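Long-range contacts in DUF3845 domain-containing protein (Bacteroides thetaiotaomicron VPI-5482, PDB 3GF6), which is of unknown function but is a bacterial lipoprotein with an all-beta fold, whose sequence family belongs to the C1q/TNF clan: residues A[92-97]-A[141-146]; A[135-140]-A[191-196]; A[183-188]-A[215-220]. All blocks are in the same frame, centred on the assembly; numbering follows the deposited sequence.

Interaction 1 (A[92-97]-A[141-146]); sequences GNYPSE and LFQPYP
Tyr94 and Phe142 meet through their side chains where two loops come together. Tyr94 CD2 lies 3.8 Å from Phe142 CE1. The Tyr94 atom comes to the edge of the Phe142 ring, near its plane. The ring planes are 74° apart and the centroids 5.9 Å apart. The side chain of Tyr94 crosses that of Phe142 at about a right angle. CB of Tyr94 also rests on Phe142 CE1, so the touch reaches from the ring to its root.

Gln143 lies next to this pair. Its amide end lies at the edge of the Tyr94 ring and close to the carbonyl of Gly92. The chain beyond CG is extended, and CG stands anti to the backbone N (chi1 -151°). This carries the amide toward Gly92 and Tyr94.

A water joins the two loops as well. It donates to Gln143 O at 2.6 Å and, weakly, to Asn93 OD1 at 3.5 Å. Asn93 OD1 has a stronger partner in the hydroxyl of Tyr8.

Further out, Phe193 of strand 187-198 underlies the contact. Its ring meets Phe142 edge-to-face and also touches Tyr94 and Gln143. Met60 of strand 56-62 touches both Tyr94 and Phe142. The contact is thus a small, mainly apolar cluster with one bridging water. It lays two irregular loops over one face of an antiparallel sheet in this all-beta fold.

Interaction 2 (A[135-140]-A[191-196]); sequences YAQLAS and NLFINL
Tyr135 O accepts a hydrogen bond from Phe193 N at 2.9 Å and is also approached by Leu192 CA at 3.2 Å, a CA-H...O contact. Tyr135 N returns a bond to Phe193 O, which closes the hydrogen-bonded pair. Gln137 and Asn191 form the next such pair, with Gln137 N donating to Asn191 O at 2.9 Å and Asn191 N to Gln137 O. Ala136 and Leu192 make the non-hydrogen-bonded pair between them. There Ala136 CB and Leu192 CD2 are tightly packed at 3.5 Å.

On the other face of the sheet, Tyr135 leans over Phe193. Its CG sits between the backbone N and the carbonyl carbon (chi1 68°), which swings the ring across to the neighbouring strand. Phe193 CB lies over the face of the Tyr135 ring, 3.9 Å from its centroid, as a CH-pi contact. The two ring planes are 33° apart. With an alanine here this ring is gone, and Phe193 CB would probably lose its aromatic cover on that side.

The strand axes run antiparallel at 144°, so the pair is clearly twisted. Strand 129-139 is bordered on its other edge by strand 153-158, and strand 187-198 by strand 56-62. The pair therefore lies inside the sheet, with a further strand on either side.

Interaction 3 (A[183-188]-A[215-220]); sequences LSFSQL and FELYEQ
Leu188 and Phe215 make the closest apolar contact here, with Leu188 CD2 3.9 Å from Phe215 CZ. The two side chains come from opposite directions. The methyl meets the ring at its edge, in the ring plane. Leu188 CD2 also approaches Leu217 CD1, at 4.2 Å. The same methyl therefore touches two side chains of strand 203-219. Leu188 CG is anti to the backbone N (chi1 -171°), which carries this methyl toward Phe215.

Phe185 makes the second apolar contact. Its CZ lies 4.0 Å from Leu217 CD2 and nearly as close to Leu217 CD1, so both methyls of the leucine face the far end of the ring. Leu217 CD2 lies near the ring plane, at the edge. Within its own segment, Phe185 has Leu188 CB above one face of the ring, offset toward the rim. The ring of Tyr112 also stacks on Phe185, and Leu217 touches Tyr112 too.

Polar groups add little across the contact. No hydrogen bond joins the two segments. Gln220 OE1 comes to 4.4 Å from Leu183 N, but its hydrogen-bond partner is the backbone N of Asp182. Within 215-220, Tyr218 OH donates to Glu216 OE1 at 2.8 Å, meeting the carboxylate from above its plane.

The backbones stay well apart: the CA atoms of Leu188 and Leu217 are 10.0 Å from each other. Strand 187-198 belongs to one antiparallel sheet and strand 203-219 to the other. Leu188, with Phe185 from the loop before its strand, meets Phe215 and Leu217 of the other sheet, toward one end of the core. Such apolar contact between two antiparallel sheets is consistent with a beta sandwich, as in the C1q/TNF clan.

In the fold
From the N terminus, segment 92-97 comes first, in the loop after strand 82-85. Interaction 1 closes when the chain reaches 141-146, just beyond strand 129-139. Segment 135-140 runs directly into 141-146, so interaction 2 opens before interaction 1 closes, and the two cross. Interaction 3 opens at 183-188, before interaction 2 closes at 191-196, and closes at 215-220, near the C-terminal end of strand 203-219. These two cross as well, while interactions 1 and 3 follow in series. Interactions 1 and 2 touch through Phe142 and Phe193. Interactions 2 and 3 share strand 187-198 and touch through Ser140 and Phe185. Together they tie a pair of loops to one sheet, and that sheet to the other.

Interaction 1 (A[92-97]-A[141-146])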
# COMPACT_ATOMS: atom_id res chain seq x y z
N GLY A 92 5.68 -7.83 -13.91
CA GLY A 92 5.13 -7.04 -12.84
C GLY A 92 4.87 -7.82 -11.56
O GLY A 92 4.43 -7.27 -10.57
N ASN A 93 5.16 -9.12 -11.55
CA ASN A 93 5.09 -9.87 -10.30
C ASN A 93 6.26 -9.52 -9.37
O ASN A 93 7.24 -8.92 -9.78
CB ASN A 93 5.10 -11.37 -10.56
CG ASN A 93 3.80 -11.87 -11.16
OD1 ASN A 93 2.71 -11.65 -10.61
ND2 ASN A 93 3.92 -12.58 -12.28
N TYR A 94 6.09 -9.88 -8.09
CA TYR A 94 7.10 -9.64 -7.07
C TYR A 94 7.65 -10.96 -6.56
O TYR A 94 6.97 -11.98 -6.56
CB TYR A 94 6.51 -8.74 -5.92
CG TYR A 94 6.29 -7.33 -6.45
CD1 TYR A 94 7.32 -6.41 -6.45
CD2 TYR A 94 5.10 -6.98 -7.10
CE1 TYR A 94 7.16 -5.14 -7.03
CE2 TYR A 94 4.92 -5.74 -7.68
CZ TYR A 94 5.96 -4.81 -7.65
OH TYR A 94 5.75 -3.60 -8.24
N PRO A 95 8.92 -10.97 -6.15
CA PRO A 95 9.48 -12.18 -5.57
C PRO A 95 8.70 -12.61 -4.33
O PRO A 95 8.24 -11.75 -3.56
CB PRO A 95 10.92 -11.77 -5.18
CG PRO A 95 10.98 -10.34 -5.28
CD PRO A 95 9.85 -9.85 -6.12
N SER A 96 8.57 -13.91 -4.12
CA SER A 96 7.83 -14.44 -2.97
C SER A 96 8.30 -13.88 -1.62
O SER A 96 7.50 -13.54 -0.73
CB SER A 96 7.89 -15.97 -2.96
OG SER A 96 9.22 -16.43 -2.73
N GLU A 97 9.62 -13.75 -1.48
CA GLU A 97 10.20 -13.20 -0.27
C GLU A 97 9.81 -11.73 -0.01
O GLU A 97 9.88 -11.29 1.13
CB GLU A 97 11.74 -13.32 -0.28
CG GLU A 97 12.24 -14.74 -0.45
CD GLU A 97 12.35 -15.19 -1.90
OE1 GLU A 97 11.92 -14.44 -2.80
OE2 GLU A 97 12.94 -16.28 -2.16
N LEU A 141 -4.80 -11.04 0.01
CA LEU A 141 -3.85 -11.60 -0.98
C LEU A 141 -2.91 -10.48 -1.42
O LEU A 141 -3.26 -9.31 -1.31
CB LEU A 141 -4.60 -12.13 -2.20
CG LEU A 141 -5.57 -13.27 -1.90
CD1 LEU A 141 -6.37 -13.61 -3.14
CD2 LEU A 141 -4.80 -14.51 -1.36
N PHE A 142 -1.73 -10.86 -1.91
CA PHE A 142 -0.77 -9.93 -2.47
C PHE A 142 -0.97 -9.78 -3.98
O PHE A 142 -0.90 -10.76 -4.71
CB PHE A 142 0.68 -10.39 -2.15
CG PHE A 142 1.71 -9.40 -2.54
CD1 PHE A 142 2.17 -9.33 -3.84
CD2 PHE A 142 2.15 -8.44 -1.60
CE1 PHE A 142 3.10 -8.33 -4.21
CE2 PHE A 142 3.09 -7.46 -1.96
CZ PHE A 142 3.56 -7.41 -3.27
N GLN A 143 -1.18 -8.54 -4.42
CA GLN A 143 -1.40 -8.18 -5.82
C GLN A 143 -2.36 -9.12 -6.60
O GLN A 143 -2.04 -9.54 -7.70
CB GLN A 143 -0.06 -8.02 -6.56
CG GLN A 143 -0.14 -7.02 -7.73
CD GLN A 143 1.13 -6.88 -8.52
OE1 GLN A 143 2.01 -7.76 -8.54
NE2 GLN A 143 1.25 -5.77 -9.17
N PRO A 144 -3.56 -9.42 -6.03
CA PRO A 144 -4.51 -10.19 -6.84
C PRO A 144 -4.97 -9.34 -8.02
O PRO A 144 -5.19 -8.14 -7.86
CB PRO A 144 -5.68 -10.42 -5.87
CG PRO A 144 -5.63 -9.21 -4.94
CD PRO A 144 -4.14 -8.98 -4.74
N TYR A 145 -5.11 -9.94 -9.19
CA TYR A 145 -5.40 -9.15 -10.38
C TYR A 145 -6.40 -9.82 -11.29
O TYR A 145 -6.27 -11.00 -11.62
CB TYR A 145 -4.13 -8.87 -11.17
CG TYR A 145 -4.34 -7.76 -12.17
CD1 TYR A 145 -4.70 -8.02 -13.49
CD2 TYR A 145 -4.24 -6.45 -11.76
CE1 TYR A 145 -4.91 -6.97 -14.40
CE2 TYR A 145 -4.45 -5.39 -12.67
CZ TYR A 145 -4.79 -5.67 -13.98
OH TYR A 145 -4.99 -4.63 -14.85
N PRO A 146 -7.41 -9.06 -11.75
CA PRO A 146 -7.73 -7.66 -11.45
C PRO A 146 -8.39 -7.56 -10.07
O PRO A 146 -9.22 -8.38 -9.73
CB PRO A 146 -8.69 -7.26 -12.57
CG PRO A 146 -8.86 -8.46 -13.43
CD PRO A 146 -8.36 -9.64 -12.71
O HOH W 1 -0.36 -10.77 -9.25

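Interaction 2 (A[135-140]-A[191-196])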
# COMPACT_ATOMS: atom_id res chain seq x y z
N TYR A 135 -1.79 2.81 -7.08
CA TYR A 135 -2.92 2.51 -6.22
C TYR A 135 -2.53 1.96 -4.86
O TYR A 135 -1.49 1.31 -4.74
CB TYR A 135 -3.89 1.57 -6.89
CG TYR A 135 -3.46 0.14 -7.16
CD1 TYR A 135 -2.68 -0.19 -8.26
CD2 TYR A 135 -3.91 -0.88 -6.36
CE1 TYR A 135 -2.39 -1.53 -8.54
CE2 TYR A 135 -3.59 -2.21 -6.62
CZ TYR A 135 -2.83 -2.52 -7.71
OH TYR A 135 -2.61 -3.82 -7.99
N ALA A 136 -3.39 2.22 -3.86
CA ALA A 136 -3.26 1.71 -2.49
C ALA A 136 -4.23 0.55 -2.32
O ALA A 136 -5.37 0.60 -2.81
CB ALA A 136 -3.51 2.81 -1.42
N GLN A 137 -3.75 -0.51 -1.68
CA GLN A 137 -4.58 -1.69 -1.51
C GLN A 137 -4.41 -2.39 -0.17
O GLN A 137 -3.30 -2.65 0.28
CB GLN A 137 -4.30 -2.68 -2.63
CG GLN A 137 -5.18 -3.88 -2.62
CD GLN A 137 -5.25 -4.51 -3.98
OE1 GLN A 137 -6.08 -4.12 -4.78
NE2 GLN A 137 -4.37 -5.49 -4.26
N LEU A 138 -5.56 -2.65 0.45
CA LEU A 138 -5.67 -3.50 1.64
C LEU A 138 -6.41 -4.75 1.19
O LEU A 138 -7.48 -4.64 0.62
CB LEU A 138 -6.48 -2.80 2.70
CG LEU A 138 -6.62 -3.45 4.05
CD1 LEU A 138 -5.20 -3.36 4.72
CD2 LEU A 138 -7.79 -2.78 4.88
N ALA A 139 -5.83 -5.91 1.46
CA ALA A 139 -6.28 -7.19 0.91
C ALA A 139 -5.75 -8.36 1.72
O ALA A 139 -4.73 -8.24 2.40
CB ALA A 139 -5.82 -7.31 -0.56
N SER A 140 -6.42 -9.49 1.61
CA SER A 140 -5.93 -10.75 2.19
C SER A 140 -5.06 -11.57 1.22
O SER A 140 -4.68 -12.66 1.55
CB SER A 140 -7.10 -11.57 2.73
OG SER A 140 -7.85 -12.06 1.64
N ASN A 191 -0.31 -2.06 0.85
CA ASN A 191 0.74 -1.67 -0.07
C ASN A 191 0.29 -0.60 -1.05
O ASN A 191 -0.91 -0.39 -1.25
CB ASN A 191 1.25 -2.84 -0.92
CG ASN A 191 1.79 -3.98 -0.10
OD1 ASN A 191 3.03 -4.12 0.13
ND2 ASN A 191 0.89 -4.84 0.34
N LEU A 192 1.27 0.07 -1.64
CA LEU A 192 1.10 0.79 -2.90
C LEU A 192 1.72 -0.02 -4.03
O LEU A 192 2.82 -0.60 -3.88
CB LEU A 192 1.76 2.17 -2.89
CG LEU A 192 1.30 3.20 -1.87
CD1 LEU A 192 2.10 4.52 -2.03
CD2 LEU A 192 -0.16 3.48 -2.02
N PHE A 193 1.04 -0.06 -5.16
CA PHE A 193 1.55 -0.65 -6.39
C PHE A 193 1.66 0.46 -7.45
O PHE A 193 0.70 1.23 -7.63
CB PHE A 193 0.61 -1.80 -6.84
CG PHE A 193 0.64 -2.98 -5.91
CD1 PHE A 193 1.65 -3.92 -5.97
CD2 PHE A 193 -0.36 -3.19 -5.01
CE1 PHE A 193 1.71 -4.95 -5.09
CE2 PHE A 193 -0.33 -4.25 -4.14
CZ PHE A 193 0.69 -5.18 -4.22
N ILE A 194 2.86 0.59 -8.03
CA ILE A 194 3.21 1.72 -8.90
C ILE A 194 3.87 1.24 -10.19
O ILE A 194 4.61 0.26 -10.20
CB ILE A 194 4.15 2.73 -8.16
CG1 ILE A 194 3.43 3.38 -7.00
CG2 ILE A 194 4.66 3.87 -9.15
CD1 ILE A 194 4.40 3.91 -5.92
N ASN A 195 3.63 1.95 -11.30
CA ASN A 195 4.47 1.80 -12.47
C ASN A 195 4.77 3.19 -13.03
O ASN A 195 3.88 4.01 -13.11
CB ASN A 195 3.81 0.98 -13.58
CG ASN A 195 4.76 0.75 -14.76
OD1 ASN A 195 5.91 0.33 -14.56
ND2 ASN A 195 4.31 1.10 -15.98
N LEU A 196 6.02 3.46 -13.32
CA LEU A 196 6.38 4.71 -14.03
C LEU A 196 6.79 4.41 -15.46
O LEU A 196 7.44 3.42 -15.74
CB LEU A 196 7.56 5.41 -13.35
CG LEU A 196 7.54 5.53 -11.83
CD1 LEU A 196 8.87 6.15 -11.29
CD2 LEU A 196 6.33 6.33 -11.34

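Interaction 3 (A[183-188]-A[215-220])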
# COMPACT_ATOMS: atom_id res chain seq x y z
N LEU A 183 -14.05 -8.52 8.71
CA LEU A 183 -13.10 -9.04 7.76
C LEU A 183 -12.47 -10.35 8.25
O LEU A 183 -12.23 -10.51 9.45
CB LEU A 183 -12.01 -8.02 7.50
CG LEU A 183 -12.46 -6.63 7.07
CD1 LEU A 183 -11.22 -5.71 6.98
CD2 LEU A 183 -13.25 -6.71 5.73
N SER A 184 -12.24 -11.28 7.31
CA SER A 184 -11.58 -12.56 7.57
C SER A 184 -10.30 -12.63 6.74
O SER A 184 -10.29 -12.30 5.55
CB SER A 184 -12.48 -13.75 7.22
OG SER A 184 -13.64 -13.80 8.03
N PHE A 185 -9.21 -13.06 7.36
CA PHE A 185 -7.98 -13.31 6.62
C PHE A 185 -6.99 -14.18 7.36
O PHE A 185 -6.97 -14.18 8.60
CB PHE A 185 -7.28 -12.01 6.24
CG PHE A 185 -6.95 -11.11 7.43
CD1 PHE A 185 -5.79 -11.32 8.20
CD2 PHE A 185 -7.78 -10.04 7.74
CE1 PHE A 185 -5.51 -10.50 9.26
CE2 PHE A 185 -7.48 -9.22 8.81
CZ PHE A 185 -6.34 -9.44 9.56
N SER A 186 -6.13 -14.84 6.58
CA SER A 186 -4.92 -15.48 7.09
C SER A 186 -3.84 -14.46 7.28
O SER A 186 -3.21 -14.39 8.32
CB SER A 186 -4.45 -16.62 6.17
OG SER A 186 -3.13 -17.04 6.49
N GLN A 187 -3.62 -13.68 6.24
CA GLN A 187 -2.61 -12.65 6.21
C GLN A 187 -3.23 -11.40 5.59
O GLN A 187 -4.02 -11.51 4.67
CB GLN A 187 -1.39 -13.10 5.38
CG GLN A 187 -0.75 -14.36 5.91
CD GLN A 187 0.37 -14.85 5.01
OE1 GLN A 187 1.55 -14.65 5.33
NE2 GLN A 187 0.02 -15.52 3.91
N LEU A 188 -2.88 -10.23 6.14
CA LEU A 188 -3.36 -8.92 5.69
C LEU A 188 -2.20 -8.13 5.06
O LEU A 188 -1.13 -7.94 5.69
CB LEU A 188 -3.95 -8.16 6.88
CG LEU A 188 -4.71 -6.86 6.59
CD1 LEU A 188 -6.00 -7.15 5.82
CD2 LEU A 188 -5.01 -6.12 7.94
N PHE A 215 -2.53 3.20 11.24
CA PHE A 215 -3.13 1.92 10.94
C PHE A 215 -3.52 1.26 12.23
O PHE A 215 -2.69 1.15 13.11
CB PHE A 215 -2.11 1.05 10.20
CG PHE A 215 -2.60 -0.33 9.94
CD1 PHE A 215 -3.35 -0.60 8.81
CD2 PHE A 215 -2.40 -1.35 10.87
CE1 PHE A 215 -3.84 -1.88 8.58
CE2 PHE A 215 -2.91 -2.62 10.66
CZ PHE A 215 -3.62 -2.89 9.52
N GLU A 216 -4.77 0.78 12.33
CA GLU A 216 -5.29 0.06 13.49
C GLU A 216 -6.02 -1.19 13.05
O GLU A 216 -6.75 -1.15 12.06
CB GLU A 216 -6.28 0.89 14.30
CG GLU A 216 -5.66 2.12 14.87
CD GLU A 216 -6.64 3.02 15.62
OE1 GLU A 216 -7.85 2.77 15.62
OE2 GLU A 216 -6.16 3.98 16.23
N LEU A 217 -5.84 -2.26 13.81
CA LEU A 217 -6.49 -3.54 13.58
C LEU A 217 -7.12 -4.05 14.89
O LEU A 217 -6.44 -4.17 15.91
CB LEU A 217 -5.50 -4.58 13.06
CG LEU A 217 -6.05 -5.97 12.73
CD1 LEU A 217 -7.12 -5.95 11.62
CD2 LEU A 217 -4.87 -6.90 12.33
N TYR A 218 -8.41 -4.34 14.82
CA TYR A 218 -9.18 -4.87 15.93
C TYR A 218 -9.62 -6.30 15.65
O TYR A 218 -10.01 -6.62 14.52
CB TYR A 218 -10.43 -4.01 16.17
CG TYR A 218 -10.10 -2.59 16.55
CD1 TYR A 218 -9.84 -1.62 15.58
CD2 TYR A 218 -9.96 -2.24 17.90
CE1 TYR A 218 -9.49 -0.31 15.95
CE2 TYR A 218 -9.62 -0.94 18.27
CZ TYR A 218 -9.38 0.00 17.28
OH TYR A 218 -9.05 1.28 17.64
N GLU A 219 -9.60 -7.14 16.69
CA GLU A 219 -10.36 -8.36 16.71
C GLU A 219 -11.74 -8.00 17.28
O GLU A 219 -11.82 -7.40 18.34
CB GLU A 219 -9.72 -9.41 17.60
CG GLU A 219 -8.48 -10.05 17.09
CD GLU A 219 -7.94 -11.14 18.02
OE1 GLU A 219 -8.63 -11.51 19.01
OE2 GLU A 219 -6.80 -11.60 17.79
N GLN A 220 -12.81 -8.31 16.56
CA GLN A 220 -14.17 -7.99 17.02
C GLN A 220 -14.71 -8.98 18.04
O GLN A 220 -14.54 -10.19 17.86
CB GLN A 220 -15.14 -7.95 15.82
CG GLN A 220 -14.80 -6.89 14.84
CD GLN A 220 -15.65 -6.91 13.57
OE1 GLN A 220 -15.15 -6.60 12.51
NE2 GLN A 220 -16.94 -7.19 13.70